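PDB 4PYS: beta-N-acetylhexosaminidase from Bacteroides fragilis, which probably removes terminal non-reducing N-acetylhexosamine residues from glycans and glycoconjugates by hydrolysing their glycosidic bonds. Local coordinates for residues 41-46 with 99-104; 153-157 with 212-218; 206-210 with 279-283. One frame throughout, in Å; residues are numbered along the deposited sequence.

Contacts 1 and 2 are buried, whereas contact 3 is only partly so, with an exposed proline at its margin. Contact 1 lies in the family 20 domain 2 and joins two helices by aromatic and aliphatic packing. Contacts 2 and 3 belong to the catalytic domain and share helix 203-214: contact 2 holds its C-terminal end with a salt bridge and a hydroxyl-carbonyl bond, while contact 3 covers its middle with apolar groups. The two domains meet between contacts 1 and 2, where Gln104 reaches Ser157 and Arg44 forms a salt bridge with Asp215. Ile153 of contact 2 packs on Ile209, in the 206-210 segment of contact 3.

Contact 1: residues 41-46 with 99-104; sequences SFIRLF and FIYAIQ
Phe42 and Ile100 bring the two backbones to 5.8 Å between their CA atoms, and three to four residues later Phe46 and Ile103 still stand 6.5 Å apart CA to CA, so the segments run side by side in broadly the same direction. Segment 41-46 leads into and forms the first turn of helix 43-49; segment 99-104 lies within helix 96-109. Both belong to the alpha/beta domain that accompanies the catalytic barrel in family 20, and both helices lie on its mixed sheet: Phe46 touches Met33 of strand 31-35, and Phe99 touches Val91 of strand 89-93.

The aromatic end of the contact depends on Phe42, whose chi1 of 62° tucks the ring over its own backbone, flanked by N and C, and facing the second helix. Phe99 CB lies over one face of this ring, 3.9 Å from the Phe42 ring centroid, as a CH-pi contact. The two rings meet obliquely, with planes 33° apart and Phe42 CE2 reaching Phe99 CD2 at 3.5 Å. Trp69, from strand 67-71, meets the rings of both Phe42 and Phe46.

Ile103 is the central aliphatic group, and its two branches serve three neighbours. Its CD1 enters between Phe42 and Phe46, 3.8 Å from Phe46 CB, while its CG1 comes to the edge of the Phe46 ring. The side chains of Ile103 and Leu45 pass in opposite directions, with Ile103 CG2 against Leu45 CD2. Leu45 works through this one methyl: its side chain crosses that of Ile100 at about a right angle, CD2 3.7 Å from Ile100 CG2. The methyl also rests 3.8 Å from Gln104 NE2, which is hydrogen-bonded to Ser157 OG, while Gln104 OE1 is bound by Arg107 NH1.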
# COMPACT_ATOMS: atom_id res chain seq x y z
N SER A 41 0.00 21.88 0.50
CA SER A 41 -0.07 20.43 0.67
C SER A 41 0.35 19.65 -0.58
O SER A 41 0.84 18.53 -0.47
CB SER A 41 -1.49 20.03 1.02
OG SER A 41 -2.28 20.16 -0.14
N PHE A 42 0.12 20.23 -1.76
CA PHE A 42 0.44 19.52 -3.00
C PHE A 42 1.63 20.11 -3.74
O PHE A 42 2.17 19.49 -4.66
CB PHE A 42 -0.79 19.46 -3.92
CG PHE A 42 -1.31 20.81 -4.35
CD1 PHE A 42 -0.77 21.44 -5.47
CD2 PHE A 42 -2.34 21.42 -3.66
CE1 PHE A 42 -1.25 22.67 -5.87
CE2 PHE A 42 -2.82 22.65 -4.07
CZ PHE A 42 -2.28 23.27 -5.18
N ILE A 43 2.04 21.30 -3.34
CA ILE A 43 2.99 22.05 -4.15
C ILE A 43 4.42 21.50 -4.15
O ILE A 43 5.15 21.69 -5.12
CB ILE A 43 2.97 23.55 -3.79
CG1 ILE A 43 3.36 24.39 -5.01
CG2 ILE A 43 3.84 23.85 -2.58
CD1 ILE A 43 2.50 24.08 -6.23
N ARG A 44 4.83 20.82 -3.08
CA ARG A 44 6.16 20.23 -3.05
C ARG A 44 6.31 19.16 -4.15
O ARG A 44 7.38 19.02 -4.75
CB ARG A 44 6.48 19.65 -1.67
CG ARG A 44 6.87 20.72 -0.65
CD ARG A 44 7.36 20.10 0.66
NE ARG A 44 6.26 19.86 1.59
CZ ARG A 44 5.79 20.78 2.44
NH1 ARG A 44 6.33 21.99 2.47
NH2 ARG A 44 4.79 20.48 3.26
N LEU A 45 5.23 18.44 -4.43
CA LEU A 45 5.25 17.43 -5.49
C LEU A 45 5.37 18.09 -6.86
O LEU A 45 6.08 17.60 -7.74
CB LEU A 45 4.01 16.53 -5.43
CG LEU A 45 3.96 15.37 -6.43
CD1 LEU A 45 5.10 14.39 -6.17
CD2 LEU A 45 2.61 14.65 -6.37
N PHE A 46 4.65 19.20 -7.04
CA PHE A 46 4.72 19.95 -8.29
C PHE A 46 6.14 20.45 -8.53
O PHE A 46 6.67 20.35 -9.65
CB PHE A 46 3.73 21.13 -8.26
CG PHE A 46 3.76 21.96 -9.50
CD1 PHE A 46 2.97 21.60 -10.60
CD2 PHE A 46 4.57 23.08 -9.59
CE1 PHE A 46 3.00 22.35 -11.76
CE2 PHE A 46 4.60 23.84 -10.75
CZ PHE A 46 3.81 23.48 -11.84
N PHE A 99 -5.64 17.29 -6.37
CA PHE A 99 -4.56 18.08 -6.95
C PHE A 99 -3.32 17.23 -7.18
O PHE A 99 -2.61 17.39 -8.17
CB PHE A 99 -4.21 19.26 -6.04
CG PHE A 99 -5.19 20.41 -6.10
CD1 PHE A 99 -5.57 20.97 -7.32
CD2 PHE A 99 -5.73 20.93 -4.93
CE1 PHE A 99 -6.47 22.05 -7.36
CE2 PHE A 99 -6.65 22.00 -4.96
CZ PHE A 99 -7.00 22.56 -6.19
N ILE A 100 -3.04 16.33 -6.25
CA ILE A 100 -1.89 15.45 -6.40
C ILE A 100 -2.06 14.53 -7.61
O ILE A 100 -1.14 14.34 -8.41
CB ILE A 100 -1.65 14.66 -5.10
CG1 ILE A 100 -1.06 15.62 -4.06
CG2 ILE A 100 -0.72 13.46 -5.36
CD1 ILE A 100 -1.05 15.10 -2.68
N TYR A 101 -3.26 13.99 -7.77
CA TYR A 101 -3.50 13.11 -8.90
C TYR A 101 -3.49 13.89 -10.21
O TYR A 101 -3.02 13.38 -11.23
CB TYR A 101 -4.79 12.31 -8.69
CG TYR A 101 -4.68 11.40 -7.48
CD1 TYR A 101 -3.48 10.77 -7.17
CD2 TYR A 101 -5.77 11.20 -6.63
CE1 TYR A 101 -3.36 9.95 -6.05
CE2 TYR A 101 -5.66 10.38 -5.50
CZ TYR A 101 -4.45 9.76 -5.23
OH TYR A 101 -4.32 8.94 -4.11
N ALA A 102 -3.99 15.13 -10.20
CA ALA A 102 -3.86 15.98 -11.38
C ALA A 102 -2.39 16.19 -11.75
O ALA A 102 -2.03 16.18 -12.93
CB ALA A 102 -4.56 17.34 -11.17
N ILE A 103 -1.55 16.40 -10.74
CA ILE A 103 -0.12 16.55 -10.98
C ILE A 103 0.46 15.29 -11.59
O ILE A 103 1.27 15.37 -12.50
CB ILE A 103 0.64 16.93 -9.67
CG1 ILE A 103 0.35 18.39 -9.32
CG2 ILE A 103 2.15 16.73 -9.81
CD1 ILE A 103 0.72 18.76 -7.88
N GLN A 104 0.04 14.13 -11.10
CA GLN A 104 0.54 12.88 -11.68
C GLN A 104 0.12 12.75 -13.15
O GLN A 104 0.88 12.27 -13.98
CB GLN A 104 0.04 11.66 -10.88
CG GLN A 104 0.54 11.58 -9.45
CD GLN A 104 2.05 11.38 -9.34
OE1 GLN A 104 2.76 11.29 -10.34
NE2 GLN A 104 2.53 11.29 -8.10

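Contact 2: residues 153-157 with 212-218; sequences IDMAS and YAADRGI
Asp154 and Arg216 form the charged link: the arginine's NH2 donates to Asp154 OD1 at 2.9 Å, with an N-H...O angle of 148°. The oxygen lies near the guanidinium plane, yet the donor comes from above the carboxylate plane. Each partner is shared, Asp154 OD2 with Lys49 and Arg216 NH2 with Glu48, which would spread the charge. Bends at chi2 and chi3 fold the arginine back over the last turn of helix 203-214, where NE bonds Tyr212 O at 2.8 Å and sits above the centre of the Tyr212 ring. Bonded at two edges and backed by a ring, the guanidinium can hardly rotate.

A second polar link uses the small Ser157, whose hydroxyl donates to Arg216 O at 2.6 Å, on a lone pair in the carbonyl plane, and accepts from Gln104 NE2. That carbonyl belongs to the Schellman motif ending helix 203-214: Ile218 N bonds Ala213 O, Gly217 N bonds Ala214 O, and glycine suits the positive phi of the C-prime position. The chain then enters strand 219-223 of the TIM barrel, whose outer layer includes this helix and helix 146-158.

Apolar packing fills the rest. Ile153 CG2 lies 3.8 Å from Ala213 CA and meets the Tyr212 ring at its edge; alanine allows this close approach. Ile218 extends CD1 to Ala156 CB at 3.9 Å, and both isoleucines touch Phe164 of strand 163-170.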
# COMPACT_ATOMS: atom_id res chain seq x y z
N ILE A 153 6.83 4.43 -2.23
CA ILE A 153 5.78 5.39 -1.90
C ILE A 153 5.55 6.32 -3.10
O ILE A 153 4.41 6.60 -3.49
CB ILE A 153 6.19 6.21 -0.68
CG1 ILE A 153 6.11 5.33 0.57
CG2 ILE A 153 5.32 7.49 -0.55
CD1 ILE A 153 6.67 5.98 1.85
N ASP A 154 6.65 6.77 -3.71
CA ASP A 154 6.56 7.60 -4.90
C ASP A 154 5.86 6.84 -6.03
O ASP A 154 5.04 7.41 -6.76
CB ASP A 154 7.97 8.03 -5.32
CG ASP A 154 7.97 9.25 -6.22
OD1 ASP A 154 7.23 10.22 -5.94
OD2 ASP A 154 8.73 9.24 -7.22
N MSE A 155 6.17 5.55 -6.16
CA MSE A 155 5.49 4.73 -7.17
C MSE A 155 3.99 4.67 -6.92
O MSE A 155 3.18 4.81 -7.85
CB MSE A 155 6.06 3.30 -7.17
CG MSE A 155 5.28 2.38 -8.10
SE MSE A 155 5.55 0.51 -7.66
CE MSE A 155 4.48 0.48 -6.03
N ALA A 156 3.62 4.48 -5.67
CA ALA A 156 2.20 4.35 -5.33
C ALA A 156 1.47 5.61 -5.75
O ALA A 156 0.41 5.55 -6.36
CB ALA A 156 2.05 4.10 -3.83
N SER A 157 2.05 6.76 -5.45
CA SER A 157 1.45 8.05 -5.81
C SER A 157 1.38 8.21 -7.32
O SER A 157 0.37 8.67 -7.87
CB SER A 157 2.27 9.20 -5.23
OG SER A 157 1.61 10.44 -5.45
N TYR A 212 7.19 12.65 3.68
CA TYR A 212 7.39 12.40 2.25
C TYR A 212 6.12 11.86 1.61
O TYR A 212 5.71 12.29 0.52
CB TYR A 212 8.54 11.40 2.08
CG TYR A 212 8.90 11.07 0.64
CD1 TYR A 212 9.78 11.87 -0.07
CD2 TYR A 212 8.36 9.95 0.01
CE1 TYR A 212 10.12 11.57 -1.38
CE2 TYR A 212 8.71 9.64 -1.32
CZ TYR A 212 9.58 10.45 -1.99
OH TYR A 212 9.93 10.16 -3.30
N ALA A 213 5.49 10.92 2.29
CA ALA A 213 4.27 10.31 1.78
C ALA A 213 3.14 11.34 1.72
O ALA A 213 2.42 11.40 0.73
CB ALA A 213 3.87 9.13 2.65
N ALA A 214 2.99 12.14 2.77
CA ALA A 214 1.93 13.14 2.82
C ALA A 214 2.03 14.12 1.64
O ALA A 214 1.01 14.52 1.08
CB ALA A 214 1.96 13.89 4.15
N ASP A 215 3.26 14.47 1.27
CA ASP A 215 3.48 15.40 0.16
C ASP A 215 3.02 14.82 -1.17
O ASP A 215 2.85 15.55 -2.15
CB ASP A 215 4.96 15.77 0.04
CG ASP A 215 5.40 16.74 1.12
OD1 ASP A 215 4.52 17.45 1.65
OD2 ASP A 215 6.61 16.79 1.42
N ARG A 216 2.83 13.51 -1.22
CA ARG A 216 2.35 12.91 -2.46
C ARG A 216 1.06 12.10 -2.29
O ARG A 216 0.77 11.18 -3.05
CB ARG A 216 3.47 12.13 -3.18
CG ARG A 216 4.19 11.08 -2.36
CD ARG A 216 5.68 10.99 -2.77
NE ARG A 216 6.43 12.12 -2.23
CZ ARG A 216 7.33 12.82 -2.91
NH1 ARG A 216 7.94 13.84 -2.34
NH2 ARG A 216 7.62 12.50 -4.15
N GLY A 217 0.26 12.48 -1.29
CA GLY A 217 -1.09 11.96 -1.14
C GLY A 217 -1.19 10.53 -0.64
O GLY A 217 -2.22 9.87 -0.84
N ILE A 218 -0.13 10.05 0.01
CA ILE A 218 -0.09 8.66 0.47
C ILE A 218 -0.21 8.59 1.98
O ILE A 218 0.53 9.26 2.69
CB ILE A 218 1.23 7.98 0.05
CG1 ILE A 218 1.30 7.86 -1.48
CG2 ILE A 218 1.33 6.59 0.68
CD1 ILE A 218 0.14 7.08 -2.09

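Contact 3: residues 206-210 with 279-283; sequences VKEII and RMFPS
Helix 203-214, in the outer layer of the catalytic TIM barrel, is covered here by the end of helix 264-280 and the loop that follows it, with Val206 and Ile210 meeting Met280, Phe281 and Pro282. The backbones stay well apart, 7.4 Å between the CA atoms of Ile210 and Phe281, so the contact is made by side chains. Val206 and Ile210 are one helical turn apart, joined by the bond from Ile210 N to Val206 O, so both branched residues present themselves on the same side of the helix.

Phe281 is the first residue to leave helical geometry at the end of helix 264-280. Its CG stands anti to the carbonyl carbon (chi1 -66°), which brings the ring up to both aliphatic residues. Val206 CG1 sits over one ring face, 4.1 Å from the Phe281 centroid and 28° off the normal, a CH-pi contact in which the methyl is nearest CZ, at 3.7 Å. Ile210 CD1 approaches the same ring obliquely, 3.8 Å from Phe281 CD2. Being long and branched, Ile210 also covers the backbone, with CG1 3.9 Å from Met280 O, and sends CG2 toward Pro282 CD. The selenomethionine at Met280 contributes its CB, which lies 4.2 Å from Val206 CG1.

The flat, wholly apolar phenylalanine suits a place between helix and sheet, for its ring also touches Val220 and Pro222 of strand 219-223 and Trp166 and Leu168 of strand 163-170. Its carbonyl oxygen accepts a hydrogen bond from Arg336 NH1. Beyond Ser283 the chain goes on into strand 285-287, completing the helix-to-strand return that recurs throughout a (beta/alpha)8 barrel.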
# COMPACT_ATOMS: atom_id res chain seq x y z
N VAL A 206 10.93 7.39 10.41
CA VAL A 206 9.49 7.24 10.18
C VAL A 206 8.85 8.60 9.97
O VAL A 206 8.02 8.77 9.08
CB VAL A 206 8.81 6.49 11.33
CG1 VAL A 206 7.28 6.61 11.22
CG2 VAL A 206 9.23 5.04 11.33
N LYS A 207 9.25 9.58 10.78
CA LYS A 207 8.72 10.94 10.63
C LYS A 207 9.04 11.49 9.23
O LYS A 207 8.18 12.11 8.60
CB LYS A 207 9.30 11.87 11.69
CG LYS A 207 8.62 13.23 11.71
CD LYS A 207 9.26 14.14 12.75
CE LYS A 207 8.58 15.50 12.76
NZ LYS A 207 9.57 16.60 12.92
N GLU A 208 10.26 11.25 8.76
CA GLU A 208 10.67 11.67 7.42
C GLU A 208 9.79 10.99 6.36
O GLU A 208 9.30 11.64 5.43
CB GLU A 208 12.14 11.32 7.18
CG GLU A 208 12.68 11.68 5.79
CD GLU A 208 14.12 11.24 5.56
OE1 GLU A 208 14.72 10.63 6.47
OE2 GLU A 208 14.65 11.50 4.46
N ILE A 209 9.61 9.69 6.50
CA ILE A 209 8.79 8.91 5.56
C ILE A 209 7.33 9.35 5.55
O ILE A 209 6.72 9.47 4.48
CB ILE A 209 8.95 7.41 5.86
CG1 ILE A 209 10.30 6.93 5.33
CG2 ILE A 209 7.82 6.61 5.26
CD1 ILE A 209 10.82 5.68 5.98
N ILE A 210 6.77 9.61 6.73
CA ILE A 210 5.39 10.08 6.80
C ILE A 210 5.22 11.43 6.09
O ILE A 210 4.23 11.65 5.41
CB ILE A 210 4.93 10.23 8.27
CG1 ILE A 210 4.86 8.86 8.93
CG2 ILE A 210 3.56 10.92 8.35
CD1 ILE A 210 3.80 7.99 8.33
N ARG A 279 1.09 7.31 17.76
CA ARG A 279 1.71 8.63 17.81
C ARG A 279 2.48 8.93 16.53
O ARG A 279 2.48 10.06 16.05
CB ARG A 279 2.67 8.74 18.99
CG ARG A 279 2.00 8.69 20.33
CD ARG A 279 3.03 8.91 21.43
NE ARG A 279 2.95 7.89 22.46
CZ ARG A 279 3.98 7.46 23.18
NH1 ARG A 279 3.80 6.52 24.11
NH2 ARG A 279 5.18 7.98 22.99
N MSE A 280 3.12 7.90 15.99
CA MSE A 280 4.00 8.04 14.83
C MSE A 280 3.23 8.03 13.52
O MSE A 280 3.57 8.76 12.59
CB MSE A 280 5.03 6.91 14.78
CG MSE A 280 6.10 6.97 15.84
SE MSE A 280 7.44 5.66 15.35
CE MSE A 280 6.53 4.05 16.01
N PHE A 281 2.20 7.19 13.45
CA PHE A 281 1.46 6.99 12.20
C PHE A 281 0.05 7.56 12.35
O PHE A 281 -0.79 6.96 13.01
CB PHE A 281 1.36 5.50 11.86
CG PHE A 281 2.69 4.85 11.54
CD1 PHE A 281 3.49 4.31 12.54
CD2 PHE A 281 3.12 4.77 10.22
CE1 PHE A 281 4.71 3.71 12.24
CE2 PHE A 281 4.34 4.16 9.91
CZ PHE A 281 5.14 3.64 10.92
N PRO A 282 -0.21 8.72 11.74
CA PRO A 282 -1.54 9.34 11.87
C PRO A 282 -2.65 8.60 11.12
O PRO A 282 -3.82 8.96 11.27
CB PRO A 282 -1.34 10.74 11.29
CG PRO A 282 -0.19 10.58 10.32
CD PRO A 282 0.72 9.58 10.97
N SER A 283 -2.28 7.59 10.33
CA SER A 283 -3.24 6.76 9.57
C SER A 283 -4.47 6.35 10.38
O SER A 283 -4.35 5.85 11.49
CB SER A 283 -2.54 5.51 9.06
OG SER A 283 -3.47 4.63 8.44